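Local coordinates for tRNA (cytosine(72)-C(5))-methyltransferase (Pyrococcus horikoshii, PDB 5ZVE), which transfers a methyl group from S-adenosyl-L-methionine to the C5 position of cytosine 72 in several tRNAs, at residues 36-41 with 48-53; 55-60 with 169-174. One frame throughout, in Å; residues are numbered along the deposited sequence.

Contact 1 (36-41 with 48-53) and contact 2 (55-60 with 169-174) share helix 47-56: contact 1 sets its first turns against strand 35-40, and contact 2 sets the turn that ends it against the start of helix 172-175. Their centres are 9 Å apart, and they meet where Leu-50 CD1 lies 4.3 Å from Ala-173 CB, so the apolar packing runs on from one to the other. Contact 1 is buried and the nearer to the cofactor site, the side chain of Ile-38 being about 14 Å from the bound S-adenosyl-L-homocysteine and about 11 Å from Gly-210, an S-adenosyl-L-methionine-binding residue. Contact 2 is at the surface, away from the annotated sites.

Contact 1 (36-41 with 48-53); sequences YYIRVN and EKLIGE
Leu-50 of helix 47-56 packs on Val-40 and Ile-38 of strand 35-40, and one methyl, CD2, does all the touching. Val-40 CG2 is the nearest atom, 3.9 Å from Leu-50 CD2, and Val-40 CG1 lies 4.1 Å from the same methyl, so CD2 sits against the fork of the valine. The leucine CG stands anti to the backbone N (chi1 176°), which sends the branch toward the strand; the two side chains then run past each other in opposite directions instead of meeting end on. Ile-38 adds a looser touch, its CD1 4.5 Å from Leu-50 CD2. Its chi2 of 178° stretches the chain from CB out to that terminal methyl.

Ile-38 and Val-40, two apart in the strand, both direct CB at the helix, whereas Arg-39 between them points to the other side, where its guanidinium group bonds Gln-182, Thr-213 and Gln-217. Leu-71 and Phe-179, from the strands on the two sides of 35-40, extend the apolar layer around the contact. The two segments belong to the ferredoxin-like domain, and the helix packs on one face of an antiparallel sheet that strand 179-181 completes at one edge.

No hydrogen bond crosses between the segments and all three touching residues are buried; the chemistry is therefore wholly aliphatic, and the association rests on shape and exclusion of water, with only 114 Å² buried in total.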
loop_
_atom_site.group_PDB
_atom_site.type_symbol
_atom_site.label_atom_id
_atom_site.label_comp_id
_atom_site.label_asym_id
_atom_site.label_seq_id
_atom_site.Cartn_x
_atom_site.Cartn_y
_atom_site.Cartn_z
ATOM N N TYR A 36 -1.155 -11.729 1.285
ATOM C CA TYR A 36 -1.738 -10.551 1.914
ATOM C C TYR A 36 -1.232 -10.419 3.344
ATOM O O TYR A 36 -1.609 -11.204 4.224
ATOM C CB TYR A 36 -3.266 -10.631 1.886
ATOM C CG TYR A 36 -3.957 -9.386 2.383
ATOM C CD1 TYR A 36 -3.807 -8.173 1.717
ATOM C CD2 TYR A 36 -4.760 -9.417 3.512
ATOM C CE1 TYR A 36 -4.442 -7.031 2.164
ATOM C CE2 TYR A 36 -5.396 -8.276 3.969
ATOM C CZ TYR A 36 -5.233 -7.089 3.292
ATOM O OH TYR A 36 -5.867 -5.956 3.744
ATOM N N TYR A 37 -0.376 -9.424 3.567
ATOM C CA TYR A 37 0.351 -9.294 4.830
ATOM C C TYR A 37 -0.345 -8.370 5.830
ATOM O O TYR A 37 -1.044 -7.427 5.455
ATOM C CB TYR A 37 1.770 -8.778 4.576
ATOM C CG TYR A 37 2.798 -9.854 4.295
ATOM C CD1 TYR A 37 3.010 -10.323 3.003
ATOM C CD2 TYR A 37 3.560 -10.395 5.321
ATOM C CE1 TYR A 37 3.952 -11.307 2.744
ATOM C CE2 TYR A 37 4.505 -11.380 5.071
ATOM C CZ TYR A 37 4.698 -11.829 3.783
ATOM O OH TYR A 37 5.634 -12.806 3.537
ATOM N N ILE A 38 -0.153 -8.662 7.109
ATOM C CA ILE A 38 -0.572 -7.775 8.181
ATOM C C ILE A 38 0.575 -7.628 9.164
ATOM O O ILE A 38 1.436 -8.505 9.252
ATOM C CB ILE A 38 -1.811 -8.299 8.925
ATOM C CG1 ILE A 38 -1.477 -9.617 9.642
ATOM C CG2 ILE A 38 -2.974 -8.472 7.964
ATOM C CD1 ILE A 38 -2.619 -10.194 10.447
ATOM N N ARG A 39 0.599 -6.524 9.900
ATOM C CA ARG A 39 1.610 -6.372 10.934
ATOM C C ARG A 39 1.039 -6.711 12.297
ATOM O O ARG A 39 0.012 -6.180 12.696
ATOM C CB ARG A 39 2.181 -4.951 10.950
ATOM C CG ARG A 39 3.329 -4.786 11.943
ATOM C CD ARG A 39 3.874 -3.368 11.988
ATOM N NE ARG A 39 3.029 -2.457 12.758
ATOM C CZ ARG A 39 2.370 -1.419 12.251
ATOM N NH1 ARG A 39 2.461 -1.135 10.959
ATOM N NH2 ARG A 39 1.627 -0.657 13.044
ATOM N N VAL A 40 1.708 -7.607 13.008
ATOM C CA VAL A 40 1.347 -7.878 14.391
ATOM C C VAL A 40 1.730 -6.688 15.256
ATOM O O VAL A 40 2.892 -6.287 15.288
ATOM C CB VAL A 40 2.043 -9.142 14.932
ATOM C CG1 VAL A 40 1.594 -9.420 16.351
ATOM C CG2 VAL A 40 1.772 -10.329 14.026
ATOM N N ASN A 41 0.753 -6.121 15.954
ATOM C CA ASN A 41 1.030 -5.014 16.853
ATOM C C ASN A 41 1.575 -5.533 18.172
ATOM O O ASN A 41 0.825 -5.775 19.115
ATOM C CB ASN A 41 -0.223 -4.169 17.091
ATOM C CG ASN A 41 0.033 -3.002 18.027
ATOM O OD1 ASN A 41 1.179 -2.646 18.287
ATOM N ND2 ASN A 41 -1.034 -2.401 18.533
ATOM N N GLU A 48 2.259 -15.240 18.052
ATOM C CA GLU A 48 1.617 -16.543 18.184
ATOM C C GLU A 48 0.235 -16.428 18.814
ATOM O O GLU A 48 -0.694 -17.121 18.410
ATOM C CB GLU A 48 2.493 -17.498 18.991
ATOM C CG GLU A 48 3.859 -17.725 18.363
ATOM C CD GLU A 48 3.766 -18.101 16.893
ATOM O OE1 GLU A 48 3.067 -19.079 16.570
ATOM O OE2 GLU A 48 4.379 -17.407 16.053
ATOM N N LYS A 49 0.104 -15.544 19.795
ATOM C CA LYS A 49 -1.188 -15.275 20.413
ATOM C C LYS A 49 -2.211 -14.786 19.392
ATOM O O LYS A 49 -3.355 -15.248 19.387
ATOM C CB LYS A 49 -1.035 -14.256 21.541
ATOM C CG LYS A 49 -0.312 -14.802 22.768
ATOM C CD LYS A 49 -1.259 -15.527 23.709
ATOM C CE LYS A 49 -1.981 -14.539 24.620
ATOM N NZ LYS A 49 -2.669 -15.200 25.768
ATOM N N LEU A 50 -1.803 -13.844 18.540
ATOM C CA LEU A 50 -2.684 -13.312 17.502
ATOM C C LEU A 50 -3.127 -14.407 16.537
ATOM O O LEU A 50 -4.297 -14.484 16.174
ATOM C CB LEU A 50 -1.996 -12.183 16.731
ATOM C CG LEU A 50 -2.802 -11.626 15.554
ATOM C CD1 LEU A 50 -4.196 -11.208 16.004
ATOM C CD2 LEU A 50 -2.073 -10.458 14.882
ATOM N N ILE A 51 -2.181 -15.246 16.130
ATOM C CA ILE A 51 -2.470 -16.391 15.274
ATOM C C ILE A 51 -3.584 -17.241 15.876
ATOM O O ILE A 51 -4.534 -17.608 15.183
ATOM C CB ILE A 51 -1.216 -17.255 15.064
ATOM C CG1 ILE A 51 -0.319 -16.630 14.001
ATOM C CG2 ILE A 51 -1.581 -18.690 14.686
ATOM C CD1 ILE A 51 0.973 -17.364 13.821
ATOM N N GLY A 52 -3.458 -17.548 17.168
ATOM C CA GLY A 52 -4.500 -18.264 17.884
ATOM C C GLY A 52 -5.857 -17.600 17.722
ATOM O O GLY A 52 -6.862 -18.278 17.515
ATOM N N GLU A 53 -5.882 -16.270 17.806
ATOM C CA GLU A 53 -7.119 -15.503 17.667
ATOM C C GLU A 53 -7.676 -15.570 16.249
ATOM O O GLU A 53 -8.887 -15.658 16.056
ATOM C CB GLU A 53 -6.905 -14.041 18.072
ATOM C CG GLU A 53 -6.660 -13.848 19.556
ATOM C CD GLU A 53 -7.803 -14.384 20.400
ATOM O OE1 GLU A 53 -8.970 -14.286 19.961
ATOM O OE2 GLU A 53 -7.533 -14.918 21.498
#

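Contact 2 (55-60 with 169-174); sequences KKEGLK and SELKAF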
loop_
_atom_site.group_PDB
_atom_site.type_symbol
_atom_site.label_atom_id
_atom_site.label_comp_id
_atom_site.label_asym_id
_atom_site.label_seq_id
_atom_site.Cartn_x
_atom_site.Cartn_y
_atom_site.Cartn_z
ATOM N N LYS A 55 -7.049 -17.994 14.021
ATOM C CA LYS A 55 -7.478 -19.355 13.733
ATOM C C LYS A 55 -8.880 -19.587 14.282
ATOM O O LYS A 55 -9.688 -20.276 13.658
ATOM C CB LYS A 55 -6.493 -20.376 14.301
ATOM C CG LYS A 55 -5.289 -20.591 13.403
ATOM C CD LYS A 55 -4.237 -21.465 14.061
ATOM C CE LYS A 55 -3.138 -21.830 13.074
ATOM N NZ LYS A 55 -1.998 -22.525 13.736
ATOM N N LYS A 56 -9.156 -19.007 15.448
ATOM C CA LYS A 56 -10.498 -19.022 16.024
ATOM C C LYS A 56 -11.558 -18.519 15.046
ATOM O O LYS A 56 -12.677 -19.022 15.025
ATOM C CB LYS A 56 -10.543 -18.178 17.302
ATOM C CG LYS A 56 -9.893 -18.834 18.507
ATOM C CD LYS A 56 -10.001 -17.952 19.740
ATOM C CE LYS A 56 -9.104 -18.460 20.861
ATOM N NZ LYS A 56 -9.040 -17.498 21.999
ATOM N N GLU A 57 -11.204 -17.518 14.247
ATOM C CA GLU A 57 -12.146 -16.919 13.306
ATOM C C GLU A 57 -12.153 -17.635 11.956
ATOM O O GLU A 57 -12.781 -17.168 11.008
ATOM C CB GLU A 57 -11.825 -15.435 13.102
ATOM C CG GLU A 57 -11.888 -14.587 14.370
ATOM C CD GLU A 57 -13.291 -14.096 14.689
ATOM O OE1 GLU A 57 -13.425 -12.938 15.146
ATOM O OE2 GLU A 57 -14.259 -14.862 14.491
ATOM N N GLY A 58 -11.454 -18.765 11.874
ATOM C CA GLY A 58 -11.424 -19.555 10.655
ATOM C C GLY A 58 -10.374 -19.122 9.647
ATOM O O GLY A 58 -10.364 -19.590 8.508
ATOM N N LEU A 59 -9.492 -18.218 10.054
ATOM C CA LEU A 59 -8.482 -17.702 9.144
ATOM C C LEU A 59 -7.237 -18.583 9.156
ATOM O O LEU A 59 -6.990 -19.308 10.123
ATOM C CB LEU A 59 -8.127 -16.262 9.515
ATOM C CG LEU A 59 -9.342 -15.333 9.575
ATOM C CD1 LEU A 59 -8.919 -13.894 9.811
ATOM C CD2 LEU A 59 -10.175 -15.449 8.304
ATOM N N LYS A 60 -6.461 -18.525 8.076
ATOM C CA LYS A 60 -5.245 -19.331 7.972
ATOM C C LYS A 60 -3.991 -18.463 7.844
ATOM O O LYS A 60 -3.342 -18.441 6.797
ATOM C CB LYS A 60 -5.349 -20.297 6.793
ATOM C CG LYS A 60 -6.423 -21.361 6.990
ATOM C CD LYS A 60 -6.552 -22.271 5.780
ATOM C CE LYS A 60 -7.521 -23.410 6.066
ATOM N NZ LYS A 60 -7.680 -24.326 4.903
ATOM N N SER A 169 -11.183 -6.143 8.668
ATOM C CA SER A 169 -11.575 -4.878 9.283
ATOM C C SER A 169 -12.707 -5.042 10.292
ATOM O O SER A 169 -12.840 -4.243 11.218
ATOM C CB SER A 169 -11.980 -3.867 8.209
ATOM O OG SER A 169 -12.947 -4.419 7.331
ATOM N N GLU A 170 -13.521 -6.074 10.115
ATOM C CA GLU A 170 -14.664 -6.290 10.995
ATOM C C GLU A 170 -14.361 -7.237 12.162
ATOM O O GLU A 170 -15.229 -7.498 12.990
ATOM C CB GLU A 170 -15.847 -6.828 10.184
ATOM C CG GLU A 170 -16.342 -5.871 9.102
ATOM C CD GLU A 170 -16.964 -4.610 9.668
ATOM O OE1 GLU A 170 -17.685 -4.701 10.685
ATOM O OE2 GLU A 170 -16.728 -3.525 9.094
ATOM N N LEU A 171 -13.134 -7.743 12.231
ATOM C CA LEU A 171 -12.758 -8.664 13.300
ATOM C C LEU A 171 -12.593 -7.949 14.632
ATOM O O LEU A 171 -12.217 -6.773 14.672
ATOM C CB LEU A 171 -11.464 -9.398 12.954
ATOM C CG LEU A 171 -11.525 -10.316 11.737
ATOM C CD1 LEU A 171 -10.133 -10.786 11.363
ATOM C CD2 LEU A 171 -12.423 -11.497 12.034
ATOM N N LYS A 172 -12.884 -8.660 15.719
ATOM C CA LYS A 172 -12.669 -8.131 17.058
ATOM C C LYS A 172 -11.194 -7.838 17.243
ATOM O O LYS A 172 -10.824 -6.854 17.870
ATOM C CB LYS A 172 -13.140 -9.117 18.134
ATOM C CG LYS A 172 -14.612 -9.493 18.067
ATOM C CD LYS A 172 -14.984 -10.474 19.179
ATOM C CE LYS A 172 -16.413 -10.985 19.018
ATOM N NZ LYS A 172 -16.825 -11.927 20.106
ATOM N N ALA A 173 -10.361 -8.711 16.685
ATOM C CA ALA A 173 -8.914 -8.572 16.761
ATOM C C ALA A 173 -8.445 -7.257 16.151
ATOM O O ALA A 173 -7.501 -6.639 16.639
ATOM C CB ALA A 173 -8.236 -9.748 16.074
ATOM N N PHE A 174 -9.111 -6.828 15.086
ATOM C CA PHE A 174 -8.791 -5.547 14.465
ATOM C C PHE A 174 -9.209 -4.394 15.367
ATOM O O PHE A 174 -8.478 -3.412 15.521
ATOM C CB PHE A 174 -9.467 -5.419 13.101
ATOM C CG PHE A 174 -9.173 -4.122 12.403
ATOM C CD1 PHE A 174 -8.064 -3.998 11.586
ATOM C CD2 PHE A 174 -10.002 -3.026 12.570
ATOM C CE1 PHE A 174 -7.791 -2.804 10.944
ATOM C CE2 PHE A 174 -9.734 -1.830 11.933
ATOM C CZ PHE A 174 -8.628 -1.719 11.118
#
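Leu-171 turns its two methyls on two residues at the end of helix 47-56, CD1 on Leu-59 and CD2 on Glu-57. Leu-59 and Leu-171 meet tip to tip, CD1 to CD1 at 3.7 Å. Leu-171 CD2 instead lies alongside the glutamate, and the two side chains slide past each other in opposite directions.

Traced outward, Glu-57 touches that methyl with nearly every atom. Its CB is 4.1 Å from Leu-171 CD2 and its CG 3.9 Å; at CD the gap is 3.8 Å, and OE1 comes to 3.6 Å from the same methyl. The bend at chi2 (-85°) folds the chain so that the carboxylate stays beside CD2. Lys-172 N, 4.3 Å from OE1, is too distant for a hydrogen bond, and Lys-172 NZ is 6.1 Å from OE1, so any attraction between these opposite charges is probably weak.

The turn that ends the helix is a Schellman motif: Gly-58, with positive phi (86°), is its C-prime residue, and Leu-59 N and Gly-58 N bond back to the carbonyls of Leu-54 and Lys-55. Opposite it, Leu-171 occupies the N-cap position of helix 172-175. Leu-54 touches both leucines. The contact thus joins the helix of the ferredoxin-like part to a segment over 100 residues later, just before strand 179-181, which pairs with strand 35-40.

With 152 Å² buried, no hydrogen bond across and Glu-57 exposed, a helix end meets a helix start mainly through aliphatic carbon, with one carboxylate oxygen against a leucine methyl, while the glutamate's charge, probably hydrated, borders the leucine pair without a salt bridge.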